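Long-range contacts in uncharacterized protein (Vibrio parahaemolyticus, PDB 1ZBP), which is of unknown function but belongs to the ImpE family, pairing an N-terminal array of alpha helices with a largely antiparallel beta region: residues 37-42 with 182-187; 176-181 with 188-193. All coordinates share one frame; numbering follows the deposited sequence.

How the contacts relate
Contacts 1 and 2 share the beta hairpin made by strands 173-178 and 189-196. Contact 2 is the pairing of its two arms, 176-181 with 188-193, and contact 1 is the docking of residues 182-187 of its connection on helix 31-44. Their centres lie about 14 Å apart, yet they touch directly: Cys42 CB of contact 1 comes within 3.4 Å of Trp189 CH2 of contact 2, and Glu186 CD packs 3.6 Å from Pro191 CG. Arg190 of contact 2 also donates hydrogen bonds to the carbonyls of Glu186 and Ser187, tying the connection to its own arms. Neither contact has an assigned active site or ligand.

Contact 1. Residues 37-42 with 182-187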
# COMPACT_ATOMS: atom_id res chain seq x y z
N PHE A 37 -1.11 8.54 18.37
CA PHE A 37 -0.87 7.14 18.75
C PHE A 37 -1.55 6.18 17.75
O PHE A 37 -1.10 5.05 17.55
CB PHE A 37 -1.38 6.91 20.18
CG PHE A 37 -1.34 5.47 20.62
CD1 PHE A 37 -0.18 4.71 20.49
CD2 PHE A 37 -2.48 4.86 21.16
CE1 PHE A 37 -0.15 3.37 20.88
CE2 PHE A 37 -2.46 3.52 21.54
CZ PHE A 37 -1.29 2.78 21.40
N ILE A 38 -2.63 6.65 17.11
CA ILE A 38 -3.36 5.85 16.13
C ILE A 38 -2.58 5.77 14.82
O ILE A 38 -2.52 4.72 14.17
CB ILE A 38 -4.76 6.45 15.85
CG1 ILE A 38 -5.63 6.37 17.10
CG2 ILE A 38 -5.45 5.70 14.70
CD1 ILE A 38 -6.84 7.26 17.06
N GLU A 39 -1.99 6.90 14.42
CA GLU A 39 -1.23 6.95 13.18
C GLU A 39 -0.06 5.98 13.24
O GLU A 39 0.12 5.16 12.34
CB GLU A 39 -0.74 8.37 12.89
CG GLU A 39 -1.76 9.25 12.20
CD GLU A 39 -1.23 10.63 11.85
OE1 GLU A 39 -1.86 11.32 11.03
OE2 GLU A 39 -0.18 11.03 12.40
N LEU A 40 0.73 6.07 14.31
CA LEU A 40 1.89 5.21 14.47
C LEU A 40 1.49 3.75 14.69
O LEU A 40 2.33 2.85 14.65
CB LEU A 40 2.76 5.71 15.63
CG LEU A 40 3.18 7.19 15.53
CD1 LEU A 40 4.10 7.56 16.68
CD2 LEU A 40 3.87 7.45 14.19
N LEU A 41 0.20 3.51 14.94
CA LEU A 41 -0.30 2.15 15.13
C LEU A 41 -0.56 1.50 13.76
O LEU A 41 -0.37 0.30 13.57
CB LEU A 41 -1.58 2.16 15.95
CG LEU A 41 -1.36 2.18 17.47
CD1 LEU A 41 -2.69 2.39 18.18
CD2 LEU A 41 -0.71 0.87 17.92
N CYS A 42 -1.01 2.32 12.81
CA CYS A 42 -1.28 1.82 11.47
C CYS A 42 0.04 1.50 10.76
O CYS A 42 0.13 0.52 10.01
CB CYS A 42 -2.08 2.85 10.67
SG CYS A 42 -3.74 3.07 11.34
N THR A 182 1.02 14.89 4.29
CA THR A 182 0.77 16.05 5.12
C THR A 182 0.46 15.60 6.53
O THR A 182 -0.16 16.31 7.30
CB THR A 182 -0.39 16.88 4.55
OG1 THR A 182 -1.59 16.10 4.57
CG2 THR A 182 -0.07 17.28 3.10
N SER A 183 0.94 14.41 6.85
CA SER A 183 0.72 13.82 8.17
C SER A 183 1.63 12.62 8.27
O SER A 183 2.09 12.11 7.26
CB SER A 183 -0.72 13.36 8.29
OG SER A 183 -0.88 12.11 7.61
N LEU A 184 1.87 12.17 9.50
CA LEU A 184 2.74 11.02 9.77
C LEU A 184 2.31 9.77 8.99
O LEU A 184 3.07 9.23 8.18
CB LEU A 184 2.72 10.70 11.27
CG LEU A 184 2.90 11.85 12.28
CD1 LEU A 184 2.38 11.42 13.64
CD2 LEU A 184 4.37 12.27 12.37
N LEU A 185 1.09 9.30 9.26
CA LEU A 185 0.57 8.10 8.60
C LEU A 185 0.56 8.23 7.07
O LEU A 185 0.90 7.28 6.35
CB LEU A 185 -0.84 7.81 9.10
CG LEU A 185 -1.58 6.61 8.49
CD1 LEU A 185 -0.69 5.37 8.48
CD2 LEU A 185 -2.84 6.36 9.29
N GLU A 186 0.17 9.40 6.57
CA GLU A 186 0.14 9.60 5.13
C GLU A 186 1.49 9.35 4.45
O GLU A 186 1.56 9.24 3.23
CB GLU A 186 -0.37 11.01 4.79
CG GLU A 186 -1.82 11.26 5.16
CD GLU A 186 -2.36 12.52 4.51
OE1 GLU A 186 -1.54 13.28 3.96
OE2 GLU A 186 -3.59 12.77 4.55
N SER A 187 2.56 9.25 5.24
CA SER A 187 3.88 8.99 4.65
C SER A 187 3.91 7.60 4.02
O SER A 187 4.56 7.41 2.99
CB SER A 187 4.98 9.14 5.71
OG SER A 187 4.78 8.27 6.81
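Leu185 and Glu39 form the centre of a contact between helix 31-44 and the connection of a beta hairpin, which leads from strand 173-178 to strand 189-196. The two residues have the nearest alpha carbons, 5.1 Å apart, and both CB atoms are directed at the opposing segment: Glu39 CG lies 3.5 Å from Leu185 CB, so the aliphatic part of the glutamate does the packing here. One helical turn on, Cys42 receives the end of the leucine. Leu185 CG is anti to the backbone N (chi1 178°), and both methyls reach the cysteine, Leu185 CD1 at 3.6 Å from Cys42 CB and Leu185 CD2 at 4.0 Å from Cys42 SG. This side is the tight one, since Cys42 and Leu185 are both buried and Trp189 of the following strand also packs on Cys42.

Glu39, Ser183 and Leu184 make up the solvent side, all three partly exposed. The Glu39 chain runs extended beyond CG and carries its carboxylate past the Leu185 backbone, with Glu39 OE1 3.6 Å from Ser183 CB. Leu184 meets the glutamate chain at about a right angle, although the spacing between it and the carboxylate is doubtful. Leu184 CD1 is 4.3 Å from Leu40 CD2, a light apolar touch, and Leu8 contacts both of these leucines. Nonpolar packing therefore joins the helical array to the beta region at this point, while polar bonds shape the connection itself. Glu186 OE1 takes two donors from the same face of its carboxylate: Thr182 N at 3.0 Å, 27° out of the plane on the anti side, and Thr182 OG1 at 2.9 Å, from above the plane.

Contact 2. Residues 176-181 with 188-193; sequences LEIKSA and VWRPVE
Arg190 folds its side chain over the end of the 176-181 segment, where its CG rests 3.8 Å from Ile178 CG2 and its NE 3.6 Å from Ala181 CB. Bends at chi2 and chi3 curl the chain back, bringing the guanidinium edge to the Lys179 carbonyl. Arg190 NH2 donates to Lys179 O at 3.0 Å in a nearly straight bond, with the acceptor only 10° out of the guanidinium plane. The other nitrogens turn to the hairpin connection, NE to Glu186 O and NH1 to Ser187 O. Three backbone carbonyls thus fix the rotation of the group.

The frame for this is an antiparallel beta hairpin within a larger antiparallel sheet, with strand 257-260 beyond one arm and strand 202-207 beyond the other. Glu177 and Glu193 form a hydrogen-bonded pair, N to O in both directions, and Ile178 with Val192 form the next, non-hydrogen-bonded pair. Past them Lys179 N still reaches Pro191 O at 3.2 Å, extending the backbone pairing beyond the end of strand 173-178.

The sheet faces differ in character. On one, Ile178 CG2 packs 4.2 Å from Val192 CG1, and both residues are buried, with Met206 and Met208 adding to the cover. On the other, Glu177 and Glu193 run side by side in the same direction, their carboxylate planes 62° apart. Glu177 OE2 approaches Glu193 OE1 to 3.2 Å although both are acceptors, and Glu203 adds a further negative charge beside Glu193; such crowding would tend to raise the proton affinity of these groups. Lys179 may partly offset it: its chain crosses Pro191 at about a right angle and places Lys179 NZ 4.0 Å from Glu193 OE2, beyond salt-bridge range.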
# COMPACT_ATOMS: atom_id res chain seq x y z
N LEU A 176 -2.41 9.31 -12.95
CA LEU A 176 -2.19 8.96 -11.55
C LEU A 176 -1.37 10.08 -10.93
O LEU A 176 -0.42 10.57 -11.53
CB LEU A 176 -1.44 7.62 -11.42
CG LEU A 176 -1.34 6.90 -10.07
CD1 LEU A 176 -0.21 7.48 -9.28
CD2 LEU A 176 -2.65 6.99 -9.30
N GLU A 177 -1.76 10.50 -9.74
CA GLU A 177 -1.04 11.56 -9.06
C GLU A 177 -0.83 11.19 -7.61
O GLU A 177 -1.78 10.88 -6.88
CB GLU A 177 -1.83 12.88 -9.15
CG GLU A 177 -1.15 14.07 -8.47
CD GLU A 177 -2.09 15.26 -8.23
OE1 GLU A 177 -1.64 16.25 -7.60
OE2 GLU A 177 -3.27 15.20 -8.66
N ILE A 178 0.43 11.20 -7.19
CA ILE A 178 0.76 10.87 -5.82
C ILE A 178 1.06 12.17 -5.10
O ILE A 178 1.99 12.89 -5.45
CB ILE A 178 1.97 9.95 -5.76
CG1 ILE A 178 1.74 8.74 -6.68
CG2 ILE A 178 2.19 9.47 -4.32
CD1 ILE A 178 2.86 7.76 -6.68
N LYS A 179 0.25 12.48 -4.09
CA LYS A 179 0.40 13.70 -3.33
C LYS A 179 1.50 13.60 -2.30
O LYS A 179 2.03 12.52 -2.02
CB LYS A 179 -0.95 14.08 -2.68
CG LYS A 179 -1.92 14.78 -3.64
CD LYS A 179 -3.39 14.52 -3.32
CE LYS A 179 -3.75 14.86 -1.86
NZ LYS A 179 -5.22 14.70 -1.53
N SER A 180 1.87 14.74 -1.74
CA SER A 180 2.91 14.76 -0.72
C SER A 180 2.19 14.51 0.59
O SER A 180 1.02 14.89 0.75
CB SER A 180 3.62 16.10 -0.71
OG SER A 180 4.41 16.22 -1.90
N ALA A 181 2.87 13.83 1.51
CA ALA A 181 2.30 13.50 2.81
C ALA A 181 2.17 14.76 3.65
O ALA A 181 3.08 15.58 3.72
CB ALA A 181 3.19 12.49 3.53
N VAL A 188 3.19 6.63 4.62
CA VAL A 188 3.12 5.27 4.07
C VAL A 188 1.76 4.93 3.42
O VAL A 188 1.66 3.97 2.66
CB VAL A 188 3.48 4.16 5.13
CG1 VAL A 188 4.96 4.26 5.50
CG2 VAL A 188 2.63 4.29 6.36
N TRP A 189 0.71 5.70 3.73
CA TRP A 189 -0.63 5.53 3.13
C TRP A 189 -0.89 6.89 2.49
O TRP A 189 -1.53 7.76 3.09
CB TRP A 189 -1.71 5.23 4.18
CG TRP A 189 -1.60 3.85 4.79
CD1 TRP A 189 -0.75 2.86 4.40
CD2 TRP A 189 -2.38 3.31 5.86
NE1 TRP A 189 -0.94 1.74 5.18
CE2 TRP A 189 -1.93 1.99 6.09
CE3 TRP A 189 -3.41 3.81 6.67
CZ2 TRP A 189 -2.46 1.16 7.08
CZ3 TRP A 189 -3.95 2.99 7.65
CH2 TRP A 189 -3.47 1.68 7.85
N ARG A 190 -0.39 7.06 1.26
CA ARG A 190 -0.47 8.33 0.55
C ARG A 190 -1.74 8.60 -0.25
O ARG A 190 -2.24 7.74 -0.97
CB ARG A 190 0.74 8.45 -0.38
CG ARG A 190 1.15 9.89 -0.73
CD ARG A 190 1.78 10.64 0.45
NE ARG A 190 3.03 10.03 0.88
CZ ARG A 190 4.15 10.05 0.17
NH1 ARG A 190 5.25 9.46 0.65
NH2 ARG A 190 4.18 10.67 -1.00
N PRO A 191 -2.28 9.82 -0.11
CA PRO A 191 -3.49 10.19 -0.84
C PRO A 191 -3.13 10.26 -2.32
O PRO A 191 -2.06 10.76 -2.68
CB PRO A 191 -3.84 11.56 -0.26
CG PRO A 191 -3.29 11.47 1.15
CD PRO A 191 -1.94 10.84 0.90
N VAL A 192 -4.00 9.73 -3.17
CA VAL A 192 -3.73 9.77 -4.59
C VAL A 192 -4.99 10.10 -5.37
O VAL A 192 -6.10 9.76 -4.96
CB VAL A 192 -3.17 8.41 -5.11
CG1 VAL A 192 -1.83 8.10 -4.44
CG2 VAL A 192 -4.16 7.30 -4.86
N GLU A 193 -4.80 10.81 -6.48
CA GLU A 193 -5.88 11.20 -7.38
C GLU A 193 -5.61 10.38 -8.64
O GLU A 193 -4.49 10.41 -9.15
CB GLU A 193 -5.79 12.69 -7.74
CG GLU A 193 -6.93 13.56 -7.21
CD GLU A 193 -6.48 14.50 -6.10
OE1 GLU A 193 -5.46 15.20 -6.29
OE2 GLU A 193 -7.16 14.55 -5.04